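Sarcosine oxidase (Pyrococcus horikoshii, PDB 1Y56) probably oxidises L-proline as the FAD-binding beta subunit of a dehydrogenase complex that also carries FMN. Local coordinates at residues R52-D57 with E105-F110; G86-L91 with I135-N140. One frame throughout, in Å; residues are numbered along the deposited sequence.

Contact 1. Residues R52-D57 with E105-F110; sequences RQQFND and EIQNKF
The loop leading into helix 58-78 meets the last turn of helix 94-109, where Gln107 reaches out to Gln54 and Phe55 and Ile106 packs on Asp57. Gln107 does most of the work. Its chain runs out extended beyond CG (chi2 152°), laying the amide along the loop backbone, so that NE2 gives a hydrogen bond to Phe55 O at 2.8 Å. That bond is fairly straight, 157° at the hydrogen, although the donor comes in tilted from the carbonyl plane. The same nitrogen also donates to a water 3.1 Å from NE2, and this water in turn donates a hydrogen bond to Gln54 OE1, likewise at 3.1 Å. The amide planes of Gln54 and Gln107 are turned 58° apart, and Gln107 OE1 sits 3.4 Å from Gln54 CG while taking its own bond from Thr114. Gln54 OE1 has Ser138 as a second partner, and its NE2 bonds to Asp143. Further along, Ile106 rests CD1 on Asp57 C at 3.4 Å; Asp57 is the N-cap of helix 58-78. Within the loop, Arg52 NH2 lies over the centre of the Phe55 ring and donates to Gln54 O at 3.2 Å. A leucine in place of Gln107 would probably leave Phe55 O without its amide donor and the bridging water without its link to the helix. With NE2 committed to carbonyl and water and OE1 to a threonine hydroxyl, the Gln107 amide has little reason to flip, and the loop is tied to the helix through polar groups that are largely buried.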
ATOM      1  N   ARG B  52     -37.449 -41.845 -18.047  1.00 32.43           N
ATOM      2  CA  ARG B  52     -38.892 -41.901 -18.114  1.00 32.51           C
ATOM      3  C   ARG B  52     -39.342 -42.160 -19.544  1.00 33.04           C
ATOM      4  O   ARG B  52     -38.721 -41.666 -20.494  1.00 33.16           O
ATOM      5  CB  ARG B  52     -39.408 -40.543 -17.672  1.00 32.45           C
ATOM      6  CG  ARG B  52     -40.812 -40.505 -17.186  1.00 32.37           C
ATOM      7  CD  ARG B  52     -41.513 -39.189 -17.602  1.00 33.34           C
ATOM      8  NE  ARG B  52     -40.672 -37.990 -17.528  1.00 31.91           N
ATOM      9  CZ  ARG B  52     -40.875 -36.886 -18.245  1.00 30.45           C
ATOM     10  NH1 ARG B  52     -40.049 -35.860 -18.102  1.00 30.13           N
ATOM     11  NH2 ARG B  52     -41.885 -36.805 -19.106  1.00 28.01           N
ATOM     12  N   GLN B  53     -40.418 -42.932 -19.702  1.00 33.37           N
ATOM     13  CA  GLN B  53     -41.043 -43.142 -21.023  1.00 33.65           C
ATOM     14  C   GLN B  53     -42.445 -42.530 -21.092  1.00 33.74           C
ATOM     15  O   GLN B  53     -43.094 -42.584 -22.135  1.00 33.68           O
ATOM     16  CB  GLN B  53     -41.123 -44.633 -21.377  1.00 33.71           C
ATOM     17  CG  GLN B  53     -39.795 -45.361 -21.451  1.00 33.85           C
ATOM     18  CD  GLN B  53     -39.943 -46.851 -21.214  1.00 34.79           C
ATOM     19  OE1 GLN B  53     -39.847 -47.648 -22.153  1.00 35.78           O
ATOM     20  NE2 GLN B  53     -40.190 -47.239 -19.960  1.00 34.32           N
ATOM     21  N   GLN B  54     -42.911 -41.969 -19.976  1.00 34.04           N
ATOM     22  CA  GLN B  54     -44.243 -41.368 -19.892  1.00 34.49           C
ATOM     23  C   GLN B  54     -44.259 -39.936 -20.443  1.00 34.90           C
ATOM     24  O   GLN B  54     -44.224 -38.956 -19.704  1.00 34.65           O
ATOM     25  CB  GLN B  54     -44.785 -41.435 -18.465  1.00 34.34           C
ATOM     26  CG  GLN B  54     -45.017 -42.854 -17.968  1.00 34.52           C
ATOM     27  CD  GLN B  54     -45.584 -42.893 -16.562  1.00 35.13           C
ATOM     28  OE1 GLN B  54     -46.700 -42.438 -16.314  1.00 34.70           O
ATOM     29  NE2 GLN B  54     -44.810 -43.441 -15.628  1.00 36.02           N
ATOM     30  N   PHE B  55     -44.292 -39.856 -21.769  1.00 35.69           N
ATOM     31  CA  PHE B  55     -44.411 -38.613 -22.516  1.00 36.04           C
ATOM     32  C   PHE B  55     -45.772 -38.600 -23.222  1.00 36.57           C
ATOM     33  O   PHE B  55     -46.550 -39.552 -23.083  1.00 36.73           O
ATOM     34  CB  PHE B  55     -43.240 -38.482 -23.490  1.00 35.82           C
ATOM     35  CG  PHE B  55     -41.950 -38.114 -22.817  1.00 35.42           C
ATOM     36  CD1 PHE B  55     -41.216 -39.070 -22.111  1.00 36.48           C
ATOM     37  CD2 PHE B  55     -41.474 -36.808 -22.870  1.00 34.11           C
ATOM     38  CE1 PHE B  55     -40.013 -38.727 -21.467  1.00 36.61           C
ATOM     39  CE2 PHE B  55     -40.282 -36.449 -22.242  1.00 34.21           C
ATOM     40  CZ  PHE B  55     -39.548 -37.405 -21.536  1.00 35.87           C
ATOM     41  N   ASN B  56     -46.064 -37.536 -23.967  1.00 36.96           N
ATOM     42  CA  ASN B  56     -47.434 -37.275 -24.401  1.00 37.24           C
ATOM     43  C   ASN B  56     -47.616 -37.184 -25.890  1.00 37.14           C
ATOM     44  O   ASN B  56     -48.603 -36.622 -26.371  1.00 37.60           O
ATOM     45  CB  ASN B  56     -47.914 -36.003 -23.738  1.00 37.46           C
ATOM     46  CG  ASN B  56     -47.734 -36.062 -22.256  1.00 39.39           C
ATOM     47  OD1 ASN B  56     -48.000 -37.099 -21.640  1.00 40.36           O
ATOM     48  ND2 ASN B  56     -47.245 -34.974 -21.664  1.00 41.83           N
ATOM     49  N   ASP B  57     -46.665 -37.746 -26.616  1.00 36.65           N
ATOM     50  CA  ASP B  57     -46.687 -37.700 -28.060  1.00 36.23           C
ATOM     51  C   ASP B  57     -45.861 -38.859 -28.566  1.00 35.81           C
ATOM     52  O   ASP B  57     -44.989 -39.375 -27.869  1.00 35.87           O
ATOM     53  CB  ASP B  57     -46.103 -36.387 -28.548  1.00 36.28           C
ATOM     54  CG  ASP B  57     -44.729 -36.130 -27.983  1.00 37.32           C
ATOM     55  OD1 ASP B  57     -43.743 -36.435 -28.712  1.00 37.97           O
ATOM     56  OD2 ASP B  57     -44.640 -35.660 -26.811  1.00 36.64           O
ATOM     57  N   GLU B 105     -52.951 -43.805 -22.947  1.00 39.51           N
ATOM     58  CA  GLU B 105     -53.466 -44.386 -24.165  1.00 39.96           C
ATOM     59  C   GLU B 105     -52.434 -44.276 -25.278  1.00 39.90           C
ATOM     60  O   GLU B 105     -52.120 -45.274 -25.933  1.00 39.93           O
ATOM     61  CB  GLU B 105     -54.772 -43.711 -24.561  1.00 40.21           C
ATOM     62  CG  GLU B 105     -55.559 -44.466 -25.629  1.00 41.98           C
ATOM     63  CD  GLU B 105     -56.992 -43.964 -25.783  1.00 44.18           C
ATOM     64  OE1 GLU B 105     -57.528 -44.073 -26.917  1.00 44.72           O
ATOM     65  OE2 GLU B 105     -57.572 -43.458 -24.779  1.00 44.52           O
ATOM     66  N   ILE B 106     -51.880 -43.077 -25.464  1.00 39.79           N
ATOM     67  CA  ILE B 106     -50.890 -42.876 -26.517  1.00 39.59           C
ATOM     68  C   ILE B 106     -49.584 -43.622 -26.179  1.00 39.26           C
ATOM     69  O   ILE B 106     -48.971 -44.221 -27.066  1.00 39.12           O
ATOM     70  CB  ILE B 106     -50.717 -41.342 -26.998  1.00 39.83           C
ATOM     71  CG1 ILE B 106     -49.291 -40.817 -26.856  1.00 40.47           C
ATOM     72  CG2 ILE B 106     -51.758 -40.375 -26.417  1.00 39.46           C
ATOM     73  CD1 ILE B 106     -48.477 -41.045 -28.115  1.00 41.61           C
ATOM     74  N   GLN B 107     -49.197 -43.612 -24.900  1.00 38.94           N
ATOM     75  CA  GLN B 107     -48.043 -44.397 -24.417  1.00 38.71           C
ATOM     76  C   GLN B 107     -48.169 -45.874 -24.772  1.00 38.64           C
ATOM     77  O   GLN B 107     -47.252 -46.465 -25.350  1.00 38.39           O
ATOM     78  CB  GLN B 107     -47.881 -44.252 -22.905  1.00 38.49           C
ATOM     79  CG  GLN B 107     -47.065 -43.044 -22.495  1.00 38.14           C
ATOM     80  CD  GLN B 107     -47.443 -42.511 -21.128  1.00 37.07           C
ATOM     81  OE1 GLN B 107     -47.586 -43.258 -20.164  1.00 36.38           O
ATOM     82  NE2 GLN B 107     -47.609 -41.205 -21.041  1.00 36.93           N
ATOM     83  N   ASN B 108     -49.318 -46.455 -24.434  1.00 38.52           N
ATOM     84  CA  ASN B 108     -49.593 -47.856 -24.736  1.00 38.46           C
ATOM     85  C   ASN B 108     -49.454 -48.229 -26.213  1.00 38.24           C
ATOM     86  O   ASN B 108     -48.715 -49.162 -26.530  1.00 38.35           O
ATOM     87  CB  ASN B 108     -50.943 -48.298 -24.166  1.00 38.33           C
ATOM     88  CG  ASN B 108     -50.944 -48.345 -22.641  1.00 38.93           C
ATOM     89  OD1 ASN B 108     -51.972 -48.145 -22.013  1.00 40.62           O
ATOM     90  ND2 ASN B 108     -49.789 -48.601 -22.046  1.00 38.93           N
ATOM     91  N   LYS B 109     -50.123 -47.481 -27.099  1.00 37.83           N
ATOM     92  CA  LYS B 109     -50.074 -47.713 -28.560  1.00 37.42           C
ATOM     93  C   LYS B 109     -48.667 -48.012 -29.023  1.00 36.52           C
ATOM     94  O   LYS B 109     -48.458 -48.882 -29.852  1.00 36.42           O
ATOM     95  CB  LYS B 109     -50.613 -46.509 -29.367  1.00 38.02           C
ATOM     96  CG  LYS B 109     -51.999 -45.941 -28.938  1.00 40.35           C
ATOM     97  CD  LYS B 109     -53.220 -46.633 -29.627  1.00 43.88           C
ATOM     98  CE  LYS B 109     -54.526 -46.576 -28.771  1.00 45.07           C
ATOM     99  NZ  LYS B 109     -55.291 -45.273 -28.884  1.00 46.13           N
ATOM    100  N   PHE B 110     -47.702 -47.298 -28.456  1.00 35.69           N
ATOM    101  CA  PHE B 110     -46.327 -47.403 -28.890  1.00 34.87           C
ATOM    102  C   PHE B 110     -45.450 -48.254 -27.979  1.00 34.48           C
ATOM    103  O   PHE B 110     -44.227 -48.144 -27.995  1.00 34.79           O
ATOM    104  CB  PHE B 110     -45.773 -46.008 -29.156  1.00 34.66           C
ATOM    105  CG  PHE B 110     -46.560 -45.275 -30.189  1.00 35.14           C
ATOM    106  CD1 PHE B 110     -46.381 -45.554 -31.547  1.00 35.57           C
ATOM    107  CD2 PHE B 110     -47.538 -44.351 -29.814  1.00 36.09           C
ATOM    108  CE1 PHE B 110     -47.141 -44.908 -32.529  1.00 35.54           C
ATOM    109  CE2 PHE B 110     -48.309 -43.687 -30.783  1.00 36.50           C
ATOM    110  CZ  PHE B 110     -48.112 -43.971 -32.148  1.00 36.02           C
TER
HETATM  111  O   HOH W   1     -48.598 -40.791 -18.096  1.00 30.22           O

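Contact 2. Residues G86-L91 with I135-N140; sequences GYLFLL and IAASWN
Trp139 lies across Leu88 where strands 87-91 and 136-140 run antiparallel, neighbours in the mixed sheet that also holds strands 115-117 and 241-244 of this FAD-dependent oxidoreductase. With CG anti to the backbone N (chi1 168°), the indole leans toward the partner strand. Its CB stands 4.1 Å from Leu88 CD1, and CD2 keeps that same methyl beside it. CE3 touches it more closely, 3.4 Å from Leu88 CD1, and also approaches Tyr87 O. Beyond, CZ3 and then CH2 come up against Gly86, with CH2 ending 3.7 Å from Gly86 CA. All these approaches are oblique to the ring. Leu90 and Ala137 share this face; on the reverse, Phe89 pairs with Ser138, CB to CB at 3.6 Å, and Phe100 of helix 94-109 covers Leu91 and Ser138. Phe89 and Ser138 exchange two backbone hydrogen bonds, whereas the Tyr87-Asn140 pair, at the Gly86 end, is joined by two weak ones. Leu91 N bonds to Ala136 O, and Leu91 CD2 reaches the Ala136 methyl. The regular pairing ends in a classic beta bulge, where Ile135 and Ala136 both face Leu91 and Ile135 N donates to Leu91 O at 2.8 Å.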
ATOM      1  N   GLY B  86     -39.480 -47.569 -11.491  1.00 30.70           N
ATOM      2  CA  GLY B  86     -40.715 -46.920 -11.945  1.00 30.49           C
ATOM      3  C   GLY B  86     -40.753 -45.408 -11.789  1.00 30.24           C
ATOM      4  O   GLY B  86     -39.853 -44.809 -11.191  1.00 30.42           O
ATOM      5  N   TYR B  87     -41.796 -44.805 -12.360  1.00 29.82           N
ATOM      6  CA  TYR B  87     -42.144 -43.392 -12.199  1.00 29.21           C
ATOM      7  C   TYR B  87     -43.594 -43.373 -11.804  1.00 28.85           C
ATOM      8  O   TYR B  87     -44.402 -44.108 -12.360  1.00 28.88           O
ATOM      9  CB  TYR B  87     -42.062 -42.665 -13.525  1.00 29.53           C
ATOM     10  CG  TYR B  87     -41.010 -41.593 -13.703  1.00 29.77           C
ATOM     11  CD1 TYR B  87     -41.387 -40.269 -13.891  1.00 29.39           C
ATOM     12  CD2 TYR B  87     -39.650 -41.908 -13.765  1.00 30.82           C
ATOM     13  CE1 TYR B  87     -40.443 -39.276 -14.107  1.00 30.73           C
ATOM     14  CE2 TYR B  87     -38.685 -40.913 -13.982  1.00 30.78           C
ATOM     15  CZ  TYR B  87     -39.093 -39.603 -14.157  1.00 31.16           C
ATOM     16  OH  TYR B  87     -38.173 -38.607 -14.377  1.00 31.02           O
ATOM     17  N   LEU B  88     -43.937 -42.495 -10.875  1.00 28.78           N
ATOM     18  CA  LEU B  88     -45.266 -42.457 -10.301  1.00 28.59           C
ATOM     19  C   LEU B  88     -45.829 -41.041 -10.365  1.00 28.73           C
ATOM     20  O   LEU B  88     -45.405 -40.167  -9.613  1.00 29.04           O
ATOM     21  CB  LEU B  88     -45.165 -42.920  -8.858  1.00 28.39           C
ATOM     22  CG  LEU B  88     -46.426 -43.323  -8.132  1.00 29.19           C
ATOM     23  CD1 LEU B  88     -46.979 -44.615  -8.731  1.00 30.03           C
ATOM     24  CD2 LEU B  88     -46.077 -43.502  -6.672  1.00 29.31           C
ATOM     25  N   PHE B  89     -46.764 -40.805 -11.278  1.00 28.83           N
ATOM     26  CA  PHE B  89     -47.411 -39.504 -11.385  1.00 28.77           C
ATOM     27  C   PHE B  89     -48.654 -39.483 -10.506  1.00 29.17           C
ATOM     28  O   PHE B  89     -49.623 -40.177 -10.803  1.00 29.49           O
ATOM     29  CB  PHE B  89     -47.820 -39.243 -12.827  1.00 28.40           C
ATOM     30  CG  PHE B  89     -46.675 -38.904 -13.745  1.00 28.32           C
ATOM     31  CD1 PHE B  89     -46.357 -37.576 -14.022  1.00 26.93           C
ATOM     32  CD2 PHE B  89     -45.938 -39.912 -14.376  1.00 27.52           C
ATOM     33  CE1 PHE B  89     -45.316 -37.263 -14.893  1.00 26.31           C
ATOM     34  CE2 PHE B  89     -44.898 -39.599 -15.245  1.00 25.38           C
ATOM     35  CZ  PHE B  89     -44.587 -38.284 -15.504  1.00 25.09           C
ATOM     36  N   LEU B  90     -48.641 -38.703  -9.428  1.00 29.53           N
ATOM     37  CA  LEU B  90     -49.830 -38.612  -8.572  1.00 30.31           C
ATOM     38  C   LEU B  90     -50.899 -37.699  -9.165  1.00 31.03           C
ATOM     39  O   LEU B  90     -50.602 -36.584  -9.565  1.00 31.15           O
ATOM     40  CB  LEU B  90     -49.473 -38.109  -7.174  1.00 30.15           C
ATOM     41  CG  LEU B  90     -48.374 -38.813  -6.389  1.00 29.35           C
ATOM     42  CD1 LEU B  90     -48.029 -37.996  -5.159  1.00 26.82           C
ATOM     43  CD2 LEU B  90     -48.803 -40.228  -6.038  1.00 28.53           C
ATOM     44  N   LEU B  91     -52.142 -38.172  -9.196  1.00 32.22           N
ATOM     45  CA  LEU B  91     -53.273 -37.401  -9.723  1.00 33.11           C
ATOM     46  C   LEU B  91     -54.285 -37.070  -8.624  1.00 33.96           C
ATOM     47  O   LEU B  91     -54.507 -37.861  -7.710  1.00 33.44           O
ATOM     48  CB  LEU B  91     -53.957 -38.181 -10.844  1.00 32.85           C
ATOM     49  CG  LEU B  91     -53.347 -38.373 -12.238  1.00 33.05           C
ATOM     50  CD1 LEU B  91     -51.870 -38.026 -12.383  1.00 32.23           C
ATOM     51  CD2 LEU B  91     -53.586 -39.808 -12.667  1.00 33.45           C
ATOM     52  N   ILE B 135     -56.275 -39.364  -6.133  1.00 35.34           N
ATOM     53  CA  ILE B 135     -57.460 -40.100  -6.601  1.00 35.04           C
ATOM     54  C   ILE B 135     -57.106 -41.212  -7.601  1.00 34.91           C
ATOM     55  O   ILE B 135     -57.826 -42.209  -7.731  1.00 35.06           O
ATOM     56  CB  ILE B 135     -58.589 -39.148  -7.130  1.00 35.00           C
ATOM     57  CG1 ILE B 135     -58.250 -38.577  -8.514  1.00 34.75           C
ATOM     58  CG2 ILE B 135     -58.919 -38.047  -6.084  1.00 34.56           C
ATOM     59  CD1 ILE B 135     -59.462 -38.017  -9.245  1.00 34.85           C
ATOM     60  N   ALA B 136     -55.990 -41.029  -8.291  1.00 34.30           N
ATOM     61  CA  ALA B 136     -55.389 -42.080  -9.077  1.00 33.92           C
ATOM     62  C   ALA B 136     -53.912 -41.744  -9.222  1.00 33.79           C
ATOM     63  O   ALA B 136     -53.456 -40.698  -8.752  1.00 33.72           O
ATOM     64  CB  ALA B 136     -56.065 -42.190 -10.433  1.00 33.71           C
ATOM     65  N   ALA B 137     -53.155 -42.636  -9.848  1.00 33.41           N
ATOM     66  CA  ALA B 137     -51.767 -42.335 -10.153  1.00 32.93           C
ATOM     67  C   ALA B 137     -51.415 -43.000 -11.448  1.00 32.60           C
ATOM     68  O   ALA B 137     -51.938 -44.069 -11.763  1.00 32.75           O
ATOM     69  CB  ALA B 137     -50.851 -42.815  -9.047  1.00 33.06           C
ATOM     70  N   SER B 138     -50.539 -42.359 -12.205  1.00 32.14           N
ATOM     71  CA  SER B 138     -50.018 -42.951 -13.414  1.00 31.93           C
ATOM     72  C   SER B 138     -48.739 -43.691 -13.047  1.00 32.25           C
ATOM     73  O   SER B 138     -47.812 -43.108 -12.465  1.00 32.47           O
ATOM     74  CB  SER B 138     -49.729 -41.880 -14.446  1.00 31.63           C
ATOM     75  OG  SER B 138     -49.346 -42.477 -15.655  1.00 31.51           O
ATOM     76  N   TRP B 139     -48.699 -44.978 -13.381  1.00 32.15           N
ATOM     77  CA  TRP B 139     -47.607 -45.845 -12.978  1.00 32.03           C
ATOM     78  C   TRP B 139     -47.029 -46.595 -14.160  1.00 31.91           C
ATOM     79  O   TRP B 139     -47.769 -47.201 -14.919  1.00 32.30           O
ATOM     80  CB  TRP B 139     -48.118 -46.833 -11.926  1.00 31.99           C
ATOM     81  CG  TRP B 139     -47.181 -47.962 -11.623  1.00 32.14           C
ATOM     82  CD1 TRP B 139     -47.383 -49.276 -11.896  1.00 32.39           C
ATOM     83  CD2 TRP B 139     -45.901 -47.876 -10.987  1.00 32.21           C
ATOM     84  NE1 TRP B 139     -46.312 -50.024 -11.473  1.00 32.11           N
ATOM     85  CE2 TRP B 139     -45.386 -49.189 -10.910  1.00 32.33           C
ATOM     86  CE3 TRP B 139     -45.139 -46.822 -10.474  1.00 31.94           C
ATOM     87  CZ2 TRP B 139     -44.136 -49.478 -10.341  1.00 32.03           C
ATOM     88  CZ3 TRP B 139     -43.890 -47.112  -9.907  1.00 32.13           C
ATOM     89  CH2 TRP B 139     -43.407 -48.427  -9.847  1.00 31.36           C
ATOM     90  N   ASN B 140     -45.715 -46.546 -14.324  1.00 31.72           N
ATOM     91  CA  ASN B 140     -45.032 -47.446 -15.253  1.00 31.92           C
ATOM     92  C   ASN B 140     -43.819 -48.079 -14.580  1.00 32.17           C
ATOM     93  O   ASN B 140     -42.899 -47.367 -14.154  1.00 32.28           O
ATOM     94  CB  ASN B 140     -44.623 -46.743 -16.550  1.00 31.73           C
ATOM     95  CG  ASN B 140     -43.982 -47.695 -17.558  1.00 31.77           C
ATOM     96  OD1 ASN B 140     -44.618 -48.137 -18.505  1.00 33.16           O
ATOM     97  ND2 ASN B 140     -42.725 -48.013 -17.350  1.00 32.16           N
TER

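In the fold
The segments of the two contacts alternate along the chain: 86-91 falls between 52-57 and 105-110, and 135-140 follows; strand 87-91 leads into helix 94-109, whose end supplies contact 1. Their centres lie 13 Å apart and their side chains meet directly. The hydrogen bond between Gln54 OE1 and Ser138 OG, 2.7 Å long, joins the loop 52-57 to the sheet, and the same oxygen packs 3.3 Å from Phe89 CD2. Nearby, Arg52 CG rests on Tyr87 CE1. The junction lies close to the bound FAD: the side chain of Tyr87 comes within about 5 Å of the cofactor and that of Phe55 within about 7 Å. FMN is farther, about 13 Å from the Tyr87 side chain.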